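PDB 6L4U: fucoxanthin chlorophyll a/c-binding protein Lhcq11 from Chaetoceros gracilis, which probably harvests light for photosynthesis, holding chlorophylls a and c together with fucoxanthin and diadinoxanthin-type carotenoids in a membrane antenna. Local coordinates for residues E141-D144 against A145-G148; L228-A232 against T233-S237. All coordinates share one frame; numbering follows the deposited sequence.

Interaction 1 of 2, residues E141-D144 against A145-G148. With DD6 ((3S,3'R,5R,6S,7cis)-7',8'-didehydro-5,6-dihydro-5,6-epoxy-beta,beta-carotene-3,3'-diol), chain B.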
ATOM      1  N   GLU Y 141     -60.209 -34.695 -25.595  1.00 72.06           N
ATOM      2  CA  GLU Y 141     -60.730 -33.335 -25.561  1.00 72.06           C
ATOM      3  C   GLU Y 141     -61.497 -33.043 -24.280  1.00 72.06           C
ATOM      4  O   GLU Y 141     -61.684 -31.870 -23.939  1.00 72.06           O
ATOM      5  CB  GLU Y 141     -61.632 -33.064 -26.773  1.00 72.06           C
ATOM      6  CG  GLU Y 141     -61.017 -33.334 -28.155  1.00 72.06           C
ATOM      7  CD  GLU Y 141     -61.081 -34.792 -28.587  1.00 72.06           C
ATOM      8  OE1 GLU Y 141     -61.900 -35.547 -28.019  1.00 72.06           O
ATOM      9  OE2 GLU Y 141     -60.311 -35.180 -29.491  1.00 72.06           O
ATOM     10  N   ALA Y 142     -61.944 -34.078 -23.563  1.00 73.40           N
ATOM     11  CA  ALA Y 142     -62.744 -33.861 -22.364  1.00 73.40           C
ATOM     12  C   ALA Y 142     -61.900 -33.346 -21.207  1.00 73.40           C
ATOM     13  O   ALA Y 142     -62.414 -32.632 -20.338  1.00 73.40           O
ATOM     14  CB  ALA Y 142     -63.458 -35.152 -21.968  1.00 73.40           C
ATOM     15  N   TRP Y 143     -60.614 -33.693 -21.175  1.00 78.22           N
ATOM     16  CA  TRP Y 143     -59.748 -33.178 -20.122  1.00 78.22           C
ATOM     17  C   TRP Y 143     -59.354 -31.731 -20.380  1.00 78.22           C
ATOM     18  O   TRP Y 143     -59.104 -30.983 -19.431  1.00 78.22           O
ATOM     19  CB  TRP Y 143     -58.503 -34.053 -19.982  1.00 78.22           C
ATOM     20  CG  TRP Y 143     -57.820 -33.898 -18.664  1.00 78.22           C
ATOM     21  CD1 TRP Y 143     -58.391 -33.984 -17.428  1.00 78.22           C
ATOM     22  CD2 TRP Y 143     -56.433 -33.624 -18.447  1.00 78.22           C
ATOM     23  NE1 TRP Y 143     -57.445 -33.782 -16.453  1.00 78.22           N
ATOM     24  CE2 TRP Y 143     -56.234 -33.558 -17.052  1.00 78.22           C
ATOM     25  CE3 TRP Y 143     -55.339 -33.427 -19.294  1.00 78.22           C
ATOM     26  CZ2 TRP Y 143     -54.988 -33.304 -16.489  1.00 78.22           C
ATOM     27  CZ3 TRP Y 143     -54.101 -33.176 -18.732  1.00 78.22           C
ATOM     28  CH2 TRP Y 143     -53.936 -33.116 -17.343  1.00 78.22           C
ATOM     29  N   ASP Y 144     -59.295 -31.320 -21.650  1.00 74.60           N
ATOM     30  CA  ASP Y 144     -58.944 -29.943 -21.983  1.00 74.60           C
ATOM     31  C   ASP Y 144     -60.050 -28.959 -21.622  1.00 74.60           C
ATOM     32  O   ASP Y 144     -59.761 -27.781 -21.390  1.00 74.60           O
ATOM     33  CB  ASP Y 144     -58.613 -29.834 -23.471  1.00 74.60           C
ATOM     34  CG  ASP Y 144     -57.333 -30.558 -23.836  1.00 74.60           C
ATOM     35  OD1 ASP Y 144     -56.417 -30.617 -22.989  1.00 74.60           O
ATOM     36  OD2 ASP Y 144     -57.247 -31.083 -24.966  1.00 74.60           O
ATOM     37  N   ALA Y 145     -61.301 -29.412 -21.566  1.00 67.38           N
ATOM     38  CA  ALA Y 145     -62.411 -28.569 -21.137  1.00 67.38           C
ATOM     39  C   ALA Y 145     -62.432 -28.342 -19.633  1.00 67.38           C
ATOM     40  O   ALA Y 145     -63.156 -27.457 -19.165  1.00 67.38           O
ATOM     41  CB  ALA Y 145     -63.741 -29.182 -21.583  1.00 67.38           C
ATOM     42  N   VAL Y 146     -61.669 -29.115 -18.873  1.00 69.93           N
ATOM     43  CA  VAL Y 146     -61.565 -28.905 -17.429  1.00 69.93           C
ATOM     44  C   VAL Y 146     -60.725 -27.655 -17.179  1.00 69.93           C
ATOM     45  O   VAL Y 146     -59.647 -27.516 -17.777  1.00 69.93           O
ATOM     46  CB  VAL Y 146     -60.948 -30.127 -16.759  1.00 69.93           C
ATOM     47  CG1 VAL Y 146     -60.971 -29.985 -15.249  1.00 69.93           C
ATOM     48  CG2 VAL Y 146     -61.683 -31.386 -17.191  1.00 69.93           C
ATOM     49  N   PRO Y 147     -61.184 -26.724 -16.333  1.00 68.55           N
ATOM     50  CA  PRO Y 147     -60.414 -25.494 -16.098  1.00 68.55           C
ATOM     51  C   PRO Y 147     -59.137 -25.719 -15.308  1.00 68.55           C
ATOM     52  O   PRO Y 147     -58.880 -26.826 -14.821  1.00 68.55           O
ATOM     53  CB  PRO Y 147     -61.397 -24.610 -15.314  1.00 68.55           C
ATOM     54  CG  PRO Y 147     -62.742 -25.183 -15.599  1.00 68.55           C
ATOM     55  CD  PRO Y 147     -62.525 -26.651 -15.731  1.00 68.55           C
ATOM     56  N   GLY Y 148     -58.328 -24.663 -15.180  1.00 66.17           N
ATOM     57  CA  GLY Y 148     -57.123 -24.748 -14.374  1.00 66.17           C
ATOM     58  C   GLY Y 148     -57.410 -24.915 -12.897  1.00 66.17           C
ATOM     59  O   GLY Y 148     -56.592 -25.473 -12.162  1.00 66.17           O
TER
HETATM   60  C   DD6 B 314     -50.174 -51.430 -19.470  1.00 69.88           C
HETATM   61  C1  DD6 B 314     -49.032 -50.721 -18.658  1.00 69.88           C
HETATM   62  C10 DD6 B 314     -55.249 -43.202 -15.767  1.00 69.88           C
HETATM   63  C11 DD6 B 314     -55.656 -42.118 -17.004  1.00 69.88           C
HETATM   64  C12 DD6 B 314     -55.873 -42.992 -18.218  1.00 69.88           C
HETATM   65  C13 DD6 B 314     -56.715 -41.524 -16.579  1.00 69.88           C
HETATM   66  C14 DD6 B 314     -57.759 -40.715 -17.184  1.00 69.88           C
HETATM   67  C15 DD6 B 314     -58.089 -40.252 -18.608  1.00 69.88           C
HETATM   68  C16 DD6 B 314     -57.553 -38.837 -18.724  1.00 69.88           C
HETATM   69  C17 DD6 B 314     -58.129 -38.163 -19.977  1.00 69.88           C
HETATM   70  C18 DD6 B 314     -59.636 -38.081 -20.111  1.00 69.88           C
HETATM   71  C19 DD6 B 314     -60.413 -39.260 -19.544  1.00 69.88           C
HETATM   72  C2  DD6 B 314     -49.577 -49.938 -17.552  1.00 69.88           C
HETATM   73  C20 DD6 B 314     -59.564 -40.505 -18.922  1.00 69.88           C
HETATM   74  C21 DD6 B 314     -60.356 -41.100 -17.902  1.00 69.88           C
HETATM   75  C22 DD6 B 314     -57.692 -37.953 -17.517  1.00 69.88           C
HETATM   76  C23 DD6 B 314     -55.895 -38.964 -19.047  1.00 69.88           C
HETATM   77  C24 DD6 B 314     -48.020 -51.832 -18.092  1.00 69.88           C
HETATM   78  C25 DD6 B 314     -47.576 -52.765 -18.921  1.00 69.88           C
HETATM   79  C26 DD6 B 314     -46.644 -53.806 -18.507  1.00 69.88           C
HETATM   80  C27 DD6 B 314     -46.483 -54.987 -19.058  1.00 69.88           C
HETATM   81  C28 DD6 B 314     -47.495 -55.129 -20.262  1.00 69.88           C
HETATM   82  C29 DD6 B 314     -45.475 -55.519 -18.268  1.00 69.88           C
HETATM   83  C3  DD6 B 314     -50.800 -48.986 -17.903  1.00 69.88           C
HETATM   84  C30 DD6 B 314     -44.458 -56.095 -17.499  1.00 69.88           C
HETATM   85  C31 DD6 B 314     -43.656 -57.419 -17.418  1.00 69.88           C
HETATM   86  C32 DD6 B 314     -42.227 -57.271 -18.128  1.00 69.88           C
HETATM   87  C33 DD6 B 314     -41.251 -58.387 -17.773  1.00 69.88           C
HETATM   88  C34 DD6 B 314     -41.178 -58.632 -16.270  1.00 69.88           C
HETATM   89  C35 DD6 B 314     -42.602 -58.968 -15.704  1.00 69.88           C
HETATM   90  C36 DD6 B 314     -43.571 -57.805 -15.975  1.00 69.88           C
HETATM   91  C37 DD6 B 314     -44.946 -58.220 -15.522  1.00 69.88           C
HETATM   92  C4  DD6 B 314     -51.484 -48.439 -16.914  1.00 69.88           C
HETATM   93  C40 DD6 B 314     -42.463 -57.289 -19.656  1.00 69.88           C
HETATM   94  C41 DD6 B 314     -41.606 -55.960 -17.745  1.00 69.88           C
HETATM   95  C5  DD6 B 314     -52.664 -47.522 -17.143  1.00 69.88           C
HETATM   96  C6  DD6 B 314     -52.524 -46.141 -16.369  1.00 69.88           C
HETATM   97  C7  DD6 B 314     -51.908 -46.370 -14.997  1.00 69.88           C
HETATM   98  C8  DD6 B 314     -53.819 -45.473 -16.167  1.00 69.88           C
HETATM   99  C9  DD6 B 314     -53.843 -44.058 -16.026  1.00 69.88           C
HETATM  100  O1  DD6 B 314     -58.520 -41.468 -19.376  1.00 69.88           O
HETATM  101  O2  DD6 B 314     -60.166 -36.826 -19.415  1.00 69.88           O
HETATM  102  O4  DD6 B 314     -40.325 -59.702 -16.013  1.00 69.88           O
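With chi1 at -160°, the indole of W143 stands anti to its own backbone N and beside its carbonyl carbon; V146, with CG1 anti to N, turns its other methyl, CG2, back toward that indole. The two meet at the end of the short helix 140-144, in the turn that leads into helix 148-171 of the light-harvesting fold. V146 CG2 approaches the ring obliquely, 4.2 Å from W143 CD1, a loose apolar touch. The same methyl also rests on backbone oxygens, 3.5 Å from A142 O and about as near to W143 O.

Two backbone bonds, one of them weak, close the turn. V146 N donates to W143 O at 3.2 Å, a three-residue step. The weak bond, 3.4 Å from A145 N to E141 O, closes the last turn of the helix with alpha-helical spacing. P147 follows as N-cap of helix 148-171, so the chain passes from one helix to the next almost at once.

The indole also borders pigments. One face carries the diadinoxanthin-type carotenoid DD6, and K151 makes a cation-pi contact with the ring. One chlorophyll a lies against A142 and V146, another against P147 and a third against W143. From the epoxide-bearing end ring of DD6, the geminal methyl C22 sits 4.0 Å above the indole plane, displaced toward the rim, and the hydroxyl O2 comes within 3.3 Å of W143 CB.

Interaction 2 of 2, residues L228-A232 against T233-S237. With CLA (chlorophyll a), chain C.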
ATOM      1  N   LEU Y 228     -56.622 -47.682 -25.285  1.00 67.18           N
ATOM      2  CA  LEU Y 228     -57.419 -46.481 -25.530  1.00 67.18           C
ATOM      3  C   LEU Y 228     -56.598 -45.196 -25.602  1.00 67.18           C
ATOM      4  O   LEU Y 228     -57.163 -44.147 -25.928  1.00 67.18           O
ATOM      5  CB  LEU Y 228     -58.501 -46.350 -24.458  1.00 67.18           C
ATOM      6  CG  LEU Y 228     -59.701 -47.275 -24.677  1.00 67.18           C
ATOM      7  CD1 LEU Y 228     -60.784 -47.013 -23.654  1.00 67.18           C
ATOM      8  CD2 LEU Y 228     -60.255 -47.131 -26.089  1.00 67.18           C
ATOM      9  N   TYR Y 229     -55.300 -45.241 -25.311  1.00 71.13           N
ATOM     10  CA  TYR Y 229     -54.401 -44.143 -25.631  1.00 71.13           C
ATOM     11  C   TYR Y 229     -53.670 -44.353 -26.948  1.00 71.13           C
ATOM     12  O   TYR Y 229     -53.349 -43.376 -27.631  1.00 71.13           O
ATOM     13  CB  TYR Y 229     -53.374 -43.944 -24.510  1.00 71.13           C
ATOM     14  CG  TYR Y 229     -52.433 -42.781 -24.739  1.00 71.13           C
ATOM     15  CD1 TYR Y 229     -52.867 -41.471 -24.584  1.00 71.13           C
ATOM     16  CD2 TYR Y 229     -51.114 -42.995 -25.123  1.00 71.13           C
ATOM     17  CE1 TYR Y 229     -52.011 -40.403 -24.801  1.00 71.13           C
ATOM     18  CE2 TYR Y 229     -50.252 -41.940 -25.342  1.00 71.13           C
ATOM     19  CZ  TYR Y 229     -50.705 -40.646 -25.179  1.00 71.13           C
ATOM     20  OH  TYR Y 229     -49.844 -39.594 -25.398  1.00 71.13           O
ATOM     21  N   CYS Y 230     -53.410 -45.602 -27.327  1.00 73.06           N
ATOM     22  CA  CYS Y 230     -52.644 -45.899 -28.529  1.00 73.06           C
ATOM     23  C   CYS Y 230     -53.521 -46.375 -29.682  1.00 73.06           C
ATOM     24  O   CYS Y 230     -53.369 -45.900 -30.811  1.00 73.06           O
ATOM     25  CB  CYS Y 230     -51.566 -46.942 -28.208  1.00 73.06           C
ATOM     26  SG  CYS Y 230     -50.662 -47.569 -29.636  1.00 73.06           S
ATOM     27  N   ALA Y 231     -54.454 -47.296 -29.424  1.00 68.02           N
ATOM     28  CA  ALA Y 231     -55.300 -47.810 -30.499  1.00 68.02           C
ATOM     29  C   ALA Y 231     -56.354 -46.795 -30.921  1.00 68.02           C
ATOM     30  O   ALA Y 231     -56.944 -46.918 -32.000  1.00 68.02           O
ATOM     31  CB  ALA Y 231     -55.956 -49.121 -30.073  1.00 68.02           C
ATOM     32  N   ALA Y 232     -56.610 -45.792 -30.084  1.00 65.30           N
ATOM     33  CA  ALA Y 232     -57.558 -44.756 -30.458  1.00 65.30           C
ATOM     34  C   ALA Y 232     -56.872 -43.512 -31.005  1.00 65.30           C
ATOM     35  O   ALA Y 232     -57.343 -42.937 -31.993  1.00 65.30           O
ATOM     36  CB  ALA Y 232     -58.431 -44.381 -29.259  1.00 65.30           C
ATOM     37  N   THR Y 233     -55.765 -43.085 -30.399  1.00 69.97           N
ATOM     38  CA  THR Y 233     -55.305 -41.713 -30.580  1.00 69.97           C
ATOM     39  C   THR Y 233     -54.008 -41.592 -31.371  1.00 69.97           C
ATOM     40  O   THR Y 233     -53.997 -40.898 -32.393  1.00 69.97           O
ATOM     41  CB  THR Y 233     -55.161 -41.047 -29.206  1.00 69.97           C
ATOM     42  OG1 THR Y 233     -56.276 -41.412 -28.383  1.00 69.97           O
ATOM     43  CG2 THR Y 233     -55.108 -39.532 -29.344  1.00 69.97           C
ATOM     44  N   ILE Y 234     -52.914 -42.224 -30.948  1.00 71.77           N
ATOM     45  CA  ILE Y 234     -51.612 -41.797 -31.466  1.00 71.77           C
ATOM     46  C   ILE Y 234     -51.327 -42.399 -32.850  1.00 71.77           C
ATOM     47  O   ILE Y 234     -51.084 -41.609 -33.774  1.00 71.77           O
ATOM     48  CB  ILE Y 234     -50.500 -42.029 -30.419  1.00 71.77           C
ATOM     49  CG1 ILE Y 234     -50.814 -41.279 -29.123  1.00 71.77           C
ATOM     50  CG2 ILE Y 234     -49.142 -41.616 -30.977  1.00 71.77           C
ATOM     51  CD1 ILE Y 234     -50.901 -39.782 -29.291  1.00 71.77           C
ATOM     52  N   PRO Y 235     -51.323 -43.758 -33.109  1.00 72.96           N
ATOM     53  CA  PRO Y 235     -51.663 -44.191 -34.473  1.00 72.96           C
ATOM     54  C   PRO Y 235     -53.083 -44.726 -34.583  1.00 72.96           C
ATOM     55  O   PRO Y 235     -53.794 -44.828 -33.578  1.00 72.96           O
ATOM     56  CB  PRO Y 235     -50.608 -45.259 -34.783  1.00 72.96           C
ATOM     57  CG  PRO Y 235     -50.149 -45.746 -33.485  1.00 72.96           C
ATOM     58  CD  PRO Y 235     -50.712 -44.897 -32.391  1.00 72.96           C
ATOM     59  N   GLY Y 236     -53.510 -45.063 -35.799  1.00 65.93           N
ATOM     60  CA  GLY Y 236     -54.858 -45.555 -36.011  1.00 65.93           C
ATOM     61  C   GLY Y 236     -55.046 -47.063 -36.012  1.00 65.93           C
ATOM     62  O   GLY Y 236     -55.884 -47.582 -35.270  1.00 65.93           O
ATOM     63  N   SER Y 237     -54.276 -47.777 -36.829  1.00 71.56           N
ATOM     64  CA  SER Y 237     -54.550 -49.188 -37.126  1.00 71.56           C
ATOM     65  C   SER Y 237     -53.780 -50.117 -36.187  1.00 71.56           C
ATOM     66  O   SER Y 237     -53.053 -51.015 -36.611  1.00 71.56           O
ATOM     67  CB  SER Y 237     -54.218 -49.489 -38.584  1.00 71.56           C
ATOM     68  OG  SER Y 237     -52.824 -49.399 -38.817  1.00 71.56           O
TER
HETATM   69 MG   CLA C 309     -50.586 -53.794 -31.898  1.00 95.68          MG
HETATM   70  CHA CLA C 309     -48.790 -51.923 -34.186  1.00 95.68           C
HETATM   71  CHB CLA C 309     -49.783 -51.524 -29.517  1.00 95.68           C
HETATM   72  CHC CLA C 309     -52.542 -55.540 -29.780  1.00 95.68           C
HETATM   73  CHD CLA C 309     -51.749 -55.914 -34.689  1.00 95.68           C
HETATM   74  NA  CLA C 309     -49.524 -52.012 -31.853  1.00 95.68           N
HETATM   75  C1A CLA C 309     -48.798 -51.451 -32.753  1.00 95.68           C
HETATM   76  C2A CLA C 309     -47.956 -50.276 -32.291  1.00 95.68           C
HETATM   77  C3A CLA C 309     -48.291 -50.203 -30.816  1.00 95.68           C
HETATM   78  C4A CLA C 309     -49.266 -51.328 -30.730  1.00 95.68           C
HETATM   79  CMA CLA C 309     -47.063 -50.540 -29.979  1.00 95.68           C
HETATM   80  CAA CLA C 309     -48.425 -48.930 -32.834  1.00 95.68           C
HETATM   81  CBA CLA C 309     -47.261 -48.066 -33.299  1.00 95.68           C
HETATM   82  CGA CLA C 309     -46.926 -47.013 -32.268  1.00 95.68           C
HETATM   83  O1A CLA C 309     -46.640 -47.320 -31.123  1.00 95.68           O
HETATM   84  O2A CLA C 309     -46.928 -45.608 -32.641  1.00 95.68           O
HETATM   85  NB  CLA C 309     -51.045 -53.588 -29.916  1.00 95.68           N
HETATM   86  C1B CLA C 309     -50.760 -52.548 -29.132  1.00 95.68           C
HETATM   87  C2B CLA C 309     -51.522 -52.475 -27.857  1.00 95.68           C
HETATM   88  C3B CLA C 309     -52.351 -53.694 -27.949  1.00 95.68           C
HETATM   89  C4B CLA C 309     -51.968 -54.292 -29.259  1.00 95.68           C
HETATM   90  CMB CLA C 309     -51.469 -51.445 -26.760  1.00 95.68           C
HETATM   91  CAB CLA C 309     -53.350 -54.203 -26.979  1.00 95.68           C
HETATM   92  CBB CLA C 309     -54.619 -54.306 -27.322  1.00 95.68           C
HETATM   93  NC  CLA C 309     -51.964 -55.297 -32.219  1.00 95.68           N
HETATM   94  C1C CLA C 309     -52.447 -56.003 -31.176  1.00 95.68           C
HETATM   95  C2C CLA C 309     -52.909 -57.378 -31.490  1.00 95.68           C
HETATM   96  C3C CLA C 309     -52.664 -57.483 -32.938  1.00 95.68           C
HETATM   97  C4C CLA C 309     -52.102 -56.145 -33.270  1.00 95.68           C
HETATM   98  CMC CLA C 309     -53.479 -58.413 -30.558  1.00 95.68           C
HETATM   99  CAC CLA C 309     -52.937 -58.643 -33.864  1.00 95.68           C
HETATM  100  CBC CLA C 309     -51.695 -59.506 -33.827  1.00 95.68           C
HETATM  101  ND  CLA C 309     -50.430 -53.944 -33.922  1.00 95.68           N
HETATM  102  C1D CLA C 309     -50.836 -54.813 -34.990  1.00 95.68           C
HETATM  103  C2D CLA C 309     -50.265 -54.507 -36.327  1.00 95.68           C
HETATM  104  C3D CLA C 309     -49.436 -53.323 -35.973  1.00 95.68           C
HETATM  105  C4D CLA C 309     -49.601 -53.077 -34.617  1.00 95.68           C
HETATM  106  CMD CLA C 309     -50.360 -55.078 -37.717  1.00 95.68           C
HETATM  107  CAD CLA C 309     -48.519 -52.290 -36.511  1.00 95.68           C
HETATM  108  OBD CLA C 309     -48.135 -52.196 -37.734  1.00 95.68           O
HETATM  109  CBD CLA C 309     -48.094 -51.407 -35.406  1.00 95.68           C
HETATM  110  CGD CLA C 309     -46.604 -51.528 -35.290  1.00 95.68           C
HETATM  111  O1D CLA C 309     -46.089 -52.181 -34.399  1.00 95.68           O
HETATM  112  O2D CLA C 309     -45.768 -50.855 -36.275  1.00 95.68           O
HETATM  113  CED CLA C 309     -44.456 -51.322 -36.572  1.00 95.68           C
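L228, near the C-terminal end of helix 208-230, brings its carbonyl O to 3.8 Å from T233 OG1, too long to count as a bond. One residue on, Y229 spreads its ring beneath I234: CG1 stands over one face, 4.2 Å from the ring centroid and 26° off the normal, a CH-pi contact, while the phenol OH is hydrogen-bonded to O2 of a DD6 carotenoid, a different molecule from the one packed on W143. Y229 O also lies 3.3 Å from T233 CB, where the chain turns back across the helix end.

C230 holds SG anti to its backbone N (chi1 173°), which swings the sulfur out beside P235 CD at 3.8 Å and to the rim of the chlorophyll a macrocycle, 3.7 Å from its C3A. P235 continues this pigment-facing surface, its CG 3.3 Å from the ester oxygen O2A of the chlorophyll propionate. A glycine in place of P235 would probably open a gap beside C230 SG and take away the apolar ring that lies against the propionate ester. A231 and A232 carry the chain round the turn; the carbonyl oxygens of A231 and G236 lie close without bonding.

The turn thus finishes helix 208-230 and starts the C-terminal tail: C230 and A231 touch V238, and L228 packs on F110 and W113 of the neighbouring helix 89-115.

How the interactions relate
Interaction 1 closes well before interaction 2 opens along the chain, each at a helix end where the polypeptide turns: residues 141-148 link short helix 140-144 to helix 148-171, while the turn at 228-237 finishes helix 208-230. Their centres are 20 Å apart and their nearest atoms about 7 Å, so they do not touch. Pigments and a third helix connect them indirectly. The DD6 packed on W143 in interaction 1 is also lined by W113 of helix 89-115, the residue touched by L228 of interaction 2, and by M222 and V225, a little earlier in helix 208-230. Each turn also borders chlorophyll a, through A142, V146 and P147 or through C230 and P235.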